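Local coordinates for protein glycosyltransferase (Streptomyces viridochromogenes, PDB 2IUY) that probably transfers a sugar from a nucleotide-sugar donor, as a retaining family GT-4 enzyme involved in avilamycin A biosynthesis, at residues 150-155 with 261-266; 157-162 with 228-233; 161-166 with 187-192; 191-196 with 212-217; 267-272 with 300-305. One frame throughout, in Å; residues are numbered along the deposited sequence.

Contact 1 of 5, residues 150-155 with 261-266; sequences ARYRSA and AAVSGT
Y152 meets both V263 and S264, and its side chain crosses that of V263 at about a right angle. The methyl CG1 of V263 lies against the root of the ring, 3.6 Å from CG of Y152, and approaches it obliquely. OG of S264 reaches the same part of the tyrosine and comes within 3.6 Å of Y152 CB. The ring is carried here with its CG anti to the carbonyl carbon (chi1 -60°). Its hydroxyl is hydrogen-bonded to E260, a residue seen to bind UDP in this protein. The tyrosine thus lies beside the UDP site, with R225 also near, and helix 222-231 touches it through L226. The end of helix 256-263 has a Schellman motif: T266 N bonds to A261 O, G265 N bonds to A262 O, and G265 takes a positive phi of 79°. S264 stands within this turn, and its OG also bonds to the backbone oxygen of E260. Next along the loop, R153 makes its link through water. The water accepts from R153 N at 3.1 Å and donates to S264 OG at 2.7 Å. It also lies in the plane of the Y152 ring, at its edge. The carbonyl O of R153 packs on CA of S264, 3.7 Å away. Beyond CB the arginine leads away from 261-266, and its guanidinium forms salt bridges with E223 and D227.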
# COMPACT_ATOMS: atom_id res chain seq x y z
N ALA A 150 -4.69 13.60 -6.25
CA ALA A 150 -5.49 13.67 -7.49
C ALA A 150 -6.19 12.36 -7.77
O ALA A 150 -7.19 12.33 -8.46
CB ALA A 150 -4.62 14.10 -8.74
N ARG A 151 -5.67 11.26 -7.26
CA ARG A 151 -6.29 9.95 -7.49
C ARG A 151 -7.43 9.67 -6.52
O ARG A 151 -8.12 8.66 -6.66
CB ARG A 151 -5.25 8.82 -7.40
CG ARG A 151 -4.32 8.73 -8.62
CD ARG A 151 -3.72 7.33 -8.84
NE ARG A 151 -2.75 7.37 -9.95
CZ ARG A 151 -2.98 7.08 -11.24
NH1 ARG A 151 -4.17 6.70 -11.68
NH2 ARG A 151 -1.98 7.19 -12.13
N TYR A 152 -7.58 10.54 -5.51
CA TYR A 152 -8.56 10.32 -4.44
C TYR A 152 -9.57 11.46 -4.39
O TYR A 152 -9.37 12.53 -5.01
CB TYR A 152 -7.88 10.07 -3.07
CG TYR A 152 -7.01 8.83 -3.18
CD1 TYR A 152 -7.52 7.54 -2.93
CD2 TYR A 152 -5.69 8.94 -3.64
CE1 TYR A 152 -6.71 6.41 -3.11
CE2 TYR A 152 -4.90 7.82 -3.83
CZ TYR A 152 -5.41 6.58 -3.56
OH TYR A 152 -4.55 5.53 -3.77
N ARG A 153 -10.65 11.21 -3.66
CA ARG A 153 -11.66 12.22 -3.47
C ARG A 153 -11.11 13.36 -2.62
O ARG A 153 -10.39 13.14 -1.62
CB ARG A 153 -12.94 11.65 -2.86
CG ARG A 153 -13.64 10.60 -3.65
CD ARG A 153 -14.37 11.13 -4.89
NE ARG A 153 -14.98 10.00 -5.61
CZ ARG A 153 -14.65 9.60 -6.84
NH1 ARG A 153 -13.74 10.27 -7.55
NH2 ARG A 153 -15.28 8.55 -7.39
N SER A 154 -11.48 14.56 -3.01
CA SER A 154 -11.00 15.77 -2.44
C SER A 154 -12.07 16.39 -1.57
O SER A 154 -13.23 15.97 -1.58
CB SER A 154 -10.63 16.72 -3.58
OG SER A 154 -11.81 17.20 -4.19
N ALA A 155 -11.69 17.41 -0.81
CA ALA A 155 -12.66 18.17 -0.00
C ALA A 155 -13.77 18.77 -0.90
O ALA A 155 -14.96 18.75 -0.53
CB ALA A 155 -11.96 19.25 0.81
N ALA A 261 -7.07 6.17 3.01
CA ALA A 261 -8.17 6.69 3.82
C ALA A 261 -7.94 8.15 4.12
O ALA A 261 -8.79 8.97 3.87
CB ALA A 261 -8.34 5.82 5.12
N ALA A 262 -6.77 8.50 4.66
CA ALA A 262 -6.57 9.83 5.19
C ALA A 262 -6.57 10.89 4.09
O ALA A 262 -7.19 11.95 4.22
CB ALA A 262 -5.27 9.87 6.01
N VAL A 263 -5.90 10.62 2.99
CA VAL A 263 -5.94 11.59 1.87
C VAL A 263 -7.37 11.70 1.30
O VAL A 263 -7.69 12.68 0.62
CB VAL A 263 -4.97 11.20 0.79
CG1 VAL A 263 -5.64 10.18 -0.17
CG2 VAL A 263 -4.54 12.43 0.01
N SER A 264 -8.22 10.70 1.56
CA SER A 264 -9.64 10.81 1.16
C SER A 264 -10.47 11.47 2.26
O SER A 264 -11.69 11.48 2.18
CB SER A 264 -10.26 9.45 0.83
OG SER A 264 -9.49 8.72 -0.11
N GLY A 265 -9.79 12.01 3.28
CA GLY A 265 -10.46 12.68 4.41
C GLY A 265 -11.05 11.77 5.47
O GLY A 265 -12.06 12.10 6.08
N THR A 266 -10.44 10.60 5.67
CA THR A 266 -10.99 9.56 6.56
C THR A 266 -9.95 9.11 7.59
O THR A 266 -8.89 8.59 7.24
CB THR A 266 -11.59 8.35 5.74
OG1 THR A 266 -12.66 8.84 4.92
CG2 THR A 266 -12.13 7.15 6.67
O HOH W 1 -11.19 8.49 -2.25

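Contact 2 of 5, residues 157-162 with 228-233; sequences DQVAKE and LLASAH
K161 sends its amino group to the end of helix 222-231 and bonds there to the carbonyl oxygens of A230 and A232. From CB, the chain first runs beside the helix end without touching it. CG stands anti to the carbonyl carbon (chi1 -82°), and a bend at chi2 (-52°) brings the rest of the chain in to 228-233. CD then comes 3.5 Å from A230 O and also lies near the oxygen of S231. CE lies 3.4 Å from A230 O, with A232 O farther off. NZ ends the path, 2.6 Å from A230 O and 2.9 Å from A232 O. It stands above the carbonyl plane of A230, and is tilted less from that of A232. A weak third bond runs from NZ to the oxygen of G265.

The backbone adds a bond of its own. E162 N bonds to S231 O at 2.7 Å, nearly straight (174°) and in the carbonyl plane. Before the lysine, V159 is the apolar part. Its CG1 packs on A230 CB at 3.8 Å and on S231 CB at 3.7 Å. After it, E162 O lies near the plane of the H233 ring, at its edge. A water donates to this oxygen and is also bonded to H233 ND1.

A230 and S231 are in the last turn of the helix. A232 is the first residue to leave helical angles, so the bonds span the helix end and the residue after it. The lysine charge there would probably suit the helix dipole. The loop leading into strand 165-168 thus closes over the C-terminal end of helix 222-231, an element of the C-terminal Rossmann-like domain of the GT-B fold.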
# COMPACT_ATOMS: atom_id res chain seq x y z
N ASP A 157 -14.95 17.59 -3.77
CA ASP A 157 -15.91 16.54 -4.16
C ASP A 157 -17.11 16.40 -3.23
O ASP A 157 -18.15 15.86 -3.61
CB ASP A 157 -15.24 15.16 -4.31
CG ASP A 157 -14.26 15.10 -5.47
OD1 ASP A 157 -14.48 15.80 -6.49
OD2 ASP A 157 -13.23 14.37 -5.38
N GLN A 158 -16.95 16.86 -2.00
CA GLN A 158 -18.09 16.89 -1.05
C GLN A 158 -18.82 15.55 -0.94
O GLN A 158 -20.07 15.49 -0.94
CB GLN A 158 -19.06 18.01 -1.42
CG GLN A 158 -18.49 19.37 -1.07
CD GLN A 158 -19.34 20.49 -1.59
OE1 GLN A 158 -19.92 20.39 -2.68
NE2 GLN A 158 -19.45 21.56 -0.81
N VAL A 159 -18.05 14.48 -0.86
CA VAL A 159 -18.61 13.15 -0.55
C VAL A 159 -19.29 13.15 0.84
O VAL A 159 -18.68 13.49 1.85
CB VAL A 159 -17.52 12.07 -0.63
CG1 VAL A 159 -18.09 10.67 -0.21
CG2 VAL A 159 -16.92 12.02 -2.04
N ALA A 160 -20.58 12.81 0.88
CA ALA A 160 -21.32 12.82 2.16
C ALA A 160 -20.83 11.71 3.09
O ALA A 160 -20.67 10.59 2.65
CB ALA A 160 -22.84 12.68 1.91
N LYS A 161 -20.56 12.03 4.35
CA LYS A 161 -20.08 11.06 5.33
C LYS A 161 -21.20 10.08 5.68
O LYS A 161 -22.36 10.48 5.86
CB LYS A 161 -19.56 11.76 6.60
CG LYS A 161 -18.11 12.29 6.48
CD LYS A 161 -17.15 11.19 5.97
CE LYS A 161 -15.67 11.52 6.18
NZ LYS A 161 -14.83 10.39 5.69
N GLU A 162 -20.87 8.78 5.71
CA GLU A 162 -21.84 7.78 6.12
C GLU A 162 -21.50 7.31 7.54
O GLU A 162 -20.52 7.73 8.14
CB GLU A 162 -21.89 6.62 5.13
CG GLU A 162 -22.15 6.98 3.67
CD GLU A 162 -23.51 7.61 3.43
OE1 GLU A 162 -24.45 7.33 4.21
OE2 GLU A 162 -23.65 8.40 2.47
N LEU A 228 -16.10 4.82 -1.18
CA LEU A 228 -16.09 4.12 0.13
C LEU A 228 -15.02 4.69 1.05
O LEU A 228 -15.26 4.99 2.22
CB LEU A 228 -15.87 2.61 -0.10
CG LEU A 228 -17.06 1.79 -0.64
CD1 LEU A 228 -16.62 0.33 -0.89
CD2 LEU A 228 -18.24 1.84 0.32
N LEU A 229 -13.82 4.89 0.50
CA LEU A 229 -12.69 5.47 1.24
C LEU A 229 -13.02 6.82 1.87
O LEU A 229 -12.72 7.07 3.05
CB LEU A 229 -11.48 5.61 0.32
CG LEU A 229 -10.23 4.73 0.38
CD1 LEU A 229 -10.14 3.70 1.51
CD2 LEU A 229 -9.81 4.18 -1.01
N ALA A 230 -13.70 7.65 1.08
CA ALA A 230 -14.10 9.02 1.43
C ALA A 230 -15.36 9.09 2.36
O ALA A 230 -15.47 9.94 3.22
CB ALA A 230 -14.39 9.78 0.11
N SER A 231 -16.33 8.23 2.10
CA SER A 231 -17.62 8.30 2.77
C SER A 231 -17.58 7.59 4.14
O SER A 231 -18.39 7.87 5.03
CB SER A 231 -18.71 7.70 1.86
OG SER A 231 -18.48 6.32 1.60
N ALA A 232 -16.59 6.71 4.35
CA ALA A 232 -16.60 5.95 5.61
C ALA A 232 -16.46 6.86 6.82
O ALA A 232 -15.70 7.81 6.80
CB ALA A 232 -15.50 4.87 5.60
N HIS A 233 -17.12 6.51 7.92
CA HIS A 233 -16.84 7.19 9.18
C HIS A 233 -15.35 7.04 9.62
O HIS A 233 -14.69 7.99 10.07
CB HIS A 233 -17.84 6.71 10.26
CG HIS A 233 -17.71 7.44 11.56
ND1 HIS A 233 -18.50 8.52 11.88
CD2 HIS A 233 -16.86 7.28 12.60
CE1 HIS A 233 -18.15 8.99 13.07
NE2 HIS A 233 -17.15 8.26 13.52
O HOH W 2 -19.41 9.82 9.54

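Contact 3 of 5, residues 161-166 with 187-192; sequences KEDFLL and CGRRLV
The guanidinium of R189 meets D163 at its edge, with the carbonyl O of D163 lying almost in its plane. NH1 bonds to that oxygen at 2.9 Å, with an angle of 163° at the hydrogen. The same NH1 forms a salt bridge with D163 OD1 at 3.3 Å, but as a hydrogen bond this is weak and bent. The carboxylate plane is turned 59° from the guanidinium plane, so the two groups are not coplanar, and D163 offers one carboxylate oxygen to NH1. The ring of F164 is the other flat group. V192 CG2 approaches it obliquely and comes 3.7 Å from CD1. F164 CG lies between the backbone N and the carbonyl carbon (chi1 70°), which sets the ring beside the valine.

The aliphatic part of R189 is used as well. Its CB packs on L165 CG, and its CD passes near L165 CD2; the two side chains cross at about a right angle. On that side of the sheet L165 also meets L191. L166 and V192 point to the other side, where CD1 of L166 touches CG1 of V192 at 3.9 Å.

Backbone bonds tie the strands. L165 N donates to R190 O at 2.8 Å, and V192 N donates to L165 O at 3.1 Å. Just before them, a water accepts from R190 N and makes a weak bond to D163 O. The strands run parallel, with L165 opposite L191 and L166 opposite V192. Helix 177-187, ended by a Schellman motif at G188, connects them. The arrangement is a beta-alpha-beta unit of the C-terminal Rossmann-like domain.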
# COMPACT_ATOMS: atom_id res chain seq x y z
N LYS A 161 -20.56 12.03 4.35
CA LYS A 161 -20.08 11.06 5.33
C LYS A 161 -21.20 10.08 5.68
O LYS A 161 -22.36 10.48 5.86
CB LYS A 161 -19.56 11.76 6.60
CG LYS A 161 -18.11 12.29 6.48
CD LYS A 161 -17.15 11.19 5.97
CE LYS A 161 -15.67 11.52 6.18
NZ LYS A 161 -14.83 10.39 5.69
N GLU A 162 -20.87 8.78 5.71
CA GLU A 162 -21.84 7.78 6.12
C GLU A 162 -21.50 7.31 7.54
O GLU A 162 -20.52 7.73 8.14
CB GLU A 162 -21.89 6.62 5.13
CG GLU A 162 -22.15 6.98 3.67
CD GLU A 162 -23.51 7.61 3.43
OE1 GLU A 162 -24.45 7.33 4.21
OE2 GLU A 162 -23.65 8.40 2.47
N ASP A 163 -22.31 6.42 8.07
CA ASP A 163 -22.14 6.03 9.47
C ASP A 163 -21.35 4.77 9.60
O ASP A 163 -21.00 4.39 10.71
CB ASP A 163 -23.50 5.88 10.16
CG ASP A 163 -24.07 7.22 10.63
OD1 ASP A 163 -23.30 8.01 11.25
OD2 ASP A 163 -25.28 7.49 10.38
N PHE A 164 -21.07 4.13 8.46
CA PHE A 164 -20.40 2.81 8.45
C PHE A 164 -18.89 2.96 8.72
O PHE A 164 -18.28 3.96 8.32
CB PHE A 164 -20.71 2.04 7.16
CG PHE A 164 -20.05 2.62 5.89
CD1 PHE A 164 -18.72 2.29 5.54
CD2 PHE A 164 -20.76 3.47 5.04
CE1 PHE A 164 -18.13 2.80 4.39
CE2 PHE A 164 -20.17 4.00 3.90
CZ PHE A 164 -18.85 3.68 3.58
N LEU A 165 -18.30 1.97 9.42
CA LEU A 165 -16.82 1.80 9.49
C LEU A 165 -16.37 0.96 8.28
O LEU A 165 -17.22 0.37 7.61
CB LEU A 165 -16.38 1.18 10.81
CG LEU A 165 -16.87 1.90 12.09
CD1 LEU A 165 -16.31 1.27 13.41
CD2 LEU A 165 -16.56 3.40 12.04
N LEU A 166 -15.10 0.97 7.94
CA LEU A 166 -14.70 0.37 6.66
C LEU A 166 -13.45 -0.45 6.83
O LEU A 166 -12.46 0.05 7.36
CB LEU A 166 -14.45 1.42 5.57
CG LEU A 166 -13.90 0.89 4.24
CD1 LEU A 166 -14.93 0.06 3.46
CD2 LEU A 166 -13.42 2.06 3.34
N CYS A 187 -18.67 -0.59 18.97
CA CYS A 187 -19.03 0.81 18.75
C CYS A 187 -20.49 0.96 18.41
O CYS A 187 -20.97 2.08 18.38
CB CYS A 187 -18.19 1.41 17.58
SG CYS A 187 -16.45 1.67 17.95
N GLY A 188 -21.19 -0.16 18.13
CA GLY A 188 -22.57 -0.16 17.66
C GLY A 188 -22.65 0.21 16.18
O GLY A 188 -23.71 0.75 15.69
N ARG A 189 -21.56 -0.04 15.44
CA ARG A 189 -21.54 0.35 14.04
C ARG A 189 -21.54 -0.78 13.05
O ARG A 189 -21.20 -1.91 13.37
CB ARG A 189 -20.39 1.30 13.74
CG ARG A 189 -20.35 2.50 14.60
CD ARG A 189 -20.23 3.71 13.79
NE ARG A 189 -20.35 4.89 14.65
CZ ARG A 189 -20.71 6.08 14.22
NH1 ARG A 189 -21.00 6.26 12.94
NH2 ARG A 189 -20.80 7.10 15.08
N ARG A 190 -21.93 -0.44 11.83
CA ARG A 190 -21.76 -1.32 10.69
C ARG A 190 -20.29 -1.29 10.22
O ARG A 190 -19.59 -0.30 10.38
CB ARG A 190 -22.75 -0.94 9.59
CG ARG A 190 -24.19 -0.98 10.09
CD ARG A 190 -24.57 -2.40 10.66
NE ARG A 190 -25.68 -2.31 11.63
CZ ARG A 190 -25.56 -2.41 12.96
NH1 ARG A 190 -24.39 -2.64 13.54
NH2 ARG A 190 -26.65 -2.29 13.73
N LEU A 191 -19.83 -2.43 9.73
CA LEU A 191 -18.54 -2.59 9.11
C LEU A 191 -18.76 -3.16 7.71
O LEU A 191 -19.16 -4.32 7.53
CB LEU A 191 -17.66 -3.53 9.93
CG LEU A 191 -16.28 -3.82 9.31
CD1 LEU A 191 -15.37 -2.62 9.45
CD2 LEU A 191 -15.66 -5.06 9.96
N VAL A 192 -18.46 -2.32 6.71
CA VAL A 192 -18.28 -2.78 5.35
C VAL A 192 -16.94 -3.50 5.19
O VAL A 192 -15.87 -2.97 5.53
CB VAL A 192 -18.43 -1.61 4.36
CG1 VAL A 192 -18.16 -2.05 2.95
CG2 VAL A 192 -19.83 -1.05 4.48
O HOH W 3 -22.85 2.46 11.36

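Contact 4 of 5, residues 191-196 with 212-217; sequences LVLAGP and STVEPI
I217 holds its CG1 between the backbone N and the carbonyl carbon (chi1 57°), and this brings the tip of the side chain to V192 and A194. CD1 lies 3.8 Å from A194 CB, and CG1 lies 3.8 Å from V192 CG1. L193 has its CG anti to the carbonyl carbon (chi1 -82°), which sets CD1 against V214 CB at 4.1 Å and near P216. L191 reaches the same side, where its CD2 meets V214 CG1. On the side of V192, CG2 of that valine is 4.0 Å from E215 OE1.

The main chains form a parallel ladder. L191 N bonds to T213 O, and E215 N bonds to L191 O at 2.7 Å. L193 N bonds to E215 O, and I217 N bonds to L193 O at 3.0 Å. CA-H groups of V214 and P216 add contacts to the oxygens of L191 and L193.

Strand 214-216 is an outermost strand of the six-stranded sheet, and strand 191-194 separates it from 165-168. Helix 200-210 links the pair and touches V214 and P216, while helix 177-187 packs on L191, T213 and V214.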
# COMPACT_ATOMS: atom_id res chain seq x y z
N LEU A 191 -19.83 -2.43 9.73
CA LEU A 191 -18.54 -2.59 9.11
C LEU A 191 -18.76 -3.16 7.71
O LEU A 191 -19.16 -4.32 7.53
CB LEU A 191 -17.66 -3.53 9.93
CG LEU A 191 -16.28 -3.82 9.31
CD1 LEU A 191 -15.37 -2.62 9.45
CD2 LEU A 191 -15.66 -5.06 9.96
N VAL A 192 -18.46 -2.32 6.71
CA VAL A 192 -18.28 -2.78 5.35
C VAL A 192 -16.94 -3.50 5.19
O VAL A 192 -15.87 -2.97 5.53
CB VAL A 192 -18.43 -1.61 4.36
CG1 VAL A 192 -18.16 -2.05 2.95
CG2 VAL A 192 -19.83 -1.05 4.48
N LEU A 193 -17.02 -4.75 4.74
CA LEU A 193 -15.86 -5.55 4.45
C LEU A 193 -15.66 -5.54 2.95
O LEU A 193 -16.30 -6.33 2.22
CB LEU A 193 -16.05 -6.99 4.91
CG LEU A 193 -15.82 -7.41 6.34
CD1 LEU A 193 -16.22 -8.88 6.41
CD2 LEU A 193 -14.37 -7.31 6.64
N ALA A 194 -14.78 -4.64 2.52
CA ALA A 194 -14.49 -4.43 1.12
C ALA A 194 -13.11 -4.99 0.70
O ALA A 194 -12.07 -4.34 0.83
CB ALA A 194 -14.58 -2.96 0.78
N GLY A 195 -13.13 -6.18 0.13
CA GLY A 195 -11.94 -6.81 -0.43
C GLY A 195 -12.24 -8.28 -0.65
O GLY A 195 -13.34 -8.75 -0.28
N PRO A 196 -11.26 -9.01 -1.25
CA PRO A 196 -11.46 -10.42 -1.51
C PRO A 196 -11.52 -11.24 -0.22
O PRO A 196 -10.65 -11.14 0.64
CB PRO A 196 -10.26 -10.80 -2.38
CG PRO A 196 -9.22 -9.81 -2.08
CD PRO A 196 -9.94 -8.53 -1.70
N SER A 212 -24.41 -9.41 12.17
CA SER A 212 -25.29 -8.25 12.21
C SER A 212 -24.48 -6.96 12.11
O SER A 212 -25.00 -5.89 11.84
CB SER A 212 -26.17 -8.28 13.46
OG SER A 212 -25.39 -8.14 14.65
N THR A 213 -23.18 -7.08 12.33
CA THR A 213 -22.24 -5.96 12.20
C THR A 213 -21.69 -5.84 10.78
O THR A 213 -21.67 -4.73 10.24
CB THR A 213 -21.11 -6.17 13.17
OG1 THR A 213 -21.65 -6.07 14.47
CG2 THR A 213 -19.93 -5.12 13.01
N VAL A 214 -21.26 -6.97 10.19
CA VAL A 214 -20.51 -6.93 8.97
C VAL A 214 -21.40 -6.90 7.73
O VAL A 214 -22.47 -7.54 7.69
CB VAL A 214 -19.42 -8.04 8.89
CG1 VAL A 214 -18.56 -7.99 10.15
CG2 VAL A 214 -20.05 -9.45 8.67
N GLU A 215 -20.97 -6.11 6.73
CA GLU A 215 -21.55 -6.18 5.41
C GLU A 215 -20.43 -6.46 4.43
O GLU A 215 -19.72 -5.54 4.02
CB GLU A 215 -22.31 -4.90 5.01
CG GLU A 215 -23.26 -4.38 6.10
CD GLU A 215 -23.73 -2.93 5.89
OE1 GLU A 215 -23.60 -2.41 4.74
OE2 GLU A 215 -24.22 -2.32 6.89
N PRO A 216 -20.27 -7.74 4.06
CA PRO A 216 -19.21 -8.16 3.14
C PRO A 216 -19.65 -7.89 1.71
O PRO A 216 -20.70 -8.39 1.30
CB PRO A 216 -19.10 -9.68 3.39
CG PRO A 216 -20.07 -10.00 4.54
CD PRO A 216 -21.07 -8.91 4.53
N ILE A 217 -18.86 -7.13 0.97
CA ILE A 217 -19.25 -6.71 -0.38
C ILE A 217 -18.33 -7.28 -1.45
O ILE A 217 -18.59 -7.18 -2.64
CB ILE A 217 -19.42 -5.17 -0.48
CG1 ILE A 217 -18.15 -4.43 -0.06
CG2 ILE A 217 -20.52 -4.70 0.45
CD1 ILE A 217 -18.04 -3.08 -0.74

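Contact 5 of 5, residues 267-272 with 300-305; sequences PVVGTG and RTLAGL
Apolar packing carries the contact, and L305 is at its centre. Its side chain crosses those of P267 and V269 at about a right angle. CB of L305 faces CB of P267 at 3.8 Å. CD1 goes on to touch P267 CG at 3.8 Å and V269 CG2 at 3.9 Å, so one methyl touches both the proline ring and the valine. The other methyl, CD2, also lies near V269 CG2. L305 has its CG anti to the carbonyl carbon (chi1 -68°), and this leads both methyls to the strand.

V269 CG2 is the common point on the strand side. With CG1 anti to the backbone N (chi1 172°), CG2 is the branch that meets 300-305. Besides L305, it meets T301 CG2 at 4.1 Å and, more loosely, L302 CD1 at 4.4 Å. Helix 295-303 and the residues after it thus pack against one side of strand 268-270. V268 points away from the helix; its side chain is about 6 Å from that of V257, a residue of the UDP site. This is the helix-on-sheet layering of a Rossmann-like domain. The strand lies between 234-237 and 284-286, and F183 of helix 177-187 touches both V269 and T301.

Polar groups take a smaller part. CD2 of L305 lies 3.7 Å from the carbonyl O of V268, a van der Waals contact. T301 turns its methyl to V269, and its OG1 bonds to E285 on the neighbouring strand. In the helix end itself, G304 N bonds to R300 O at 2.9 Å, and a weak bond joins L305 N to L302 O.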
# COMPACT_ATOMS: atom_id res chain seq x y z
N PRO A 267 -10.30 9.24 8.88
CA PRO A 267 -9.37 8.89 9.94
C PRO A 267 -9.28 7.36 10.06
O PRO A 267 -10.09 6.63 9.46
CB PRO A 267 -9.99 9.55 11.18
CG PRO A 267 -11.51 9.42 10.92
CD PRO A 267 -11.64 9.65 9.40
N VAL A 268 -8.34 6.88 10.86
CA VAL A 268 -8.01 5.47 10.88
C VAL A 268 -7.93 5.00 12.31
O VAL A 268 -7.30 5.63 13.12
CB VAL A 268 -6.65 5.18 10.14
CG1 VAL A 268 -6.31 3.68 10.16
CG2 VAL A 268 -6.74 5.68 8.69
N VAL A 269 -8.60 3.91 12.62
CA VAL A 269 -8.28 3.16 13.83
C VAL A 269 -7.43 1.95 13.42
O VAL A 269 -7.83 1.21 12.55
CB VAL A 269 -9.56 2.63 14.53
CG1 VAL A 269 -9.18 1.67 15.72
CG2 VAL A 269 -10.42 3.78 14.97
N GLY A 270 -6.27 1.75 14.04
CA GLY A 270 -5.50 0.56 13.76
C GLY A 270 -4.87 -0.06 15.02
O GLY A 270 -4.88 0.52 16.09
N THR A 271 -4.31 -1.24 14.85
CA THR A 271 -3.42 -1.82 15.82
C THR A 271 -2.04 -1.15 15.68
O THR A 271 -1.90 -0.24 14.86
CB THR A 271 -3.27 -3.32 15.58
OG1 THR A 271 -2.72 -3.50 14.26
CG2 THR A 271 -4.64 -4.01 15.69
N GLY A 272 -1.08 -1.56 16.51
CA GLY A 272 0.29 -1.09 16.43
C GLY A 272 1.19 -2.02 15.65
O GLY A 272 2.42 -1.90 15.70
N ARG A 300 -15.58 5.98 22.32
CA ARG A 300 -14.80 7.19 22.53
C ARG A 300 -13.58 7.35 21.66
O ARG A 300 -13.28 8.46 21.21
CB ARG A 300 -14.32 7.27 23.97
CG ARG A 300 -15.45 7.16 24.99
CD ARG A 300 -16.41 8.30 24.97
NE ARG A 300 -17.10 8.35 26.25
CZ ARG A 300 -16.73 9.08 27.31
NH1 ARG A 300 -15.64 9.85 27.27
NH2 ARG A 300 -17.47 9.03 28.41
N THR A 301 -12.84 6.26 21.49
CA THR A 301 -11.77 6.19 20.49
C THR A 301 -12.34 6.67 19.17
O THR A 301 -11.75 7.51 18.53
CB THR A 301 -11.20 4.75 20.35
OG1 THR A 301 -10.32 4.49 21.45
CG2 THR A 301 -10.41 4.58 19.04
N LEU A 302 -13.49 6.14 18.77
CA LEU A 302 -14.07 6.49 17.47
C LEU A 302 -14.52 7.93 17.41
O LEU A 302 -14.23 8.64 16.44
CB LEU A 302 -15.22 5.57 17.11
CG LEU A 302 -15.66 5.58 15.63
CD1 LEU A 302 -14.68 4.76 14.77
CD2 LEU A 302 -17.07 5.07 15.46
N ALA A 303 -15.22 8.38 18.45
CA ALA A 303 -15.75 9.73 18.44
C ALA A 303 -14.67 10.83 18.64
O ALA A 303 -14.89 11.98 18.25
CB ALA A 303 -16.91 9.88 19.45
N GLY A 304 -13.50 10.48 19.20
CA GLY A 304 -12.38 11.42 19.29
C GLY A 304 -11.41 11.51 18.08
O GLY A 304 -10.40 12.26 18.13
N LEU A 305 -11.68 10.76 17.00
CA LEU A 305 -10.73 10.74 15.85
C LEU A 305 -10.70 12.14 15.19
O LEU A 305 -11.67 12.91 15.30
CB LEU A 305 -11.09 9.66 14.81
CG LEU A 305 -10.96 8.16 15.11
CD1 LEU A 305 -11.71 7.35 14.07
CD2 LEU A 305 -9.51 7.71 15.19

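How the contacts relate
Contacts 3 and 4 share strand 191-194 and build one edge of the parallel sheet with regular backbone bonds. Contact 5 reaches the same sheet through strand 268-270, but by apolar packing alone. Contacts 1 and 2 join the loop region before the sheet to two helix ends. Contact 1 is packing plus a water bridge; contact 2 is held by lysine and backbone bonds to a helix end. T266 and G265 of contact 1 adjoin L229 and K161 of contact 2. Contacts 1, 4 and 5 are buried, while contacts 2 and 3 are partly buried, nearer the surface. H233 N bonds to F164 O between contacts 2 and 3, and L302 of contact 5 packs on R189 and L165.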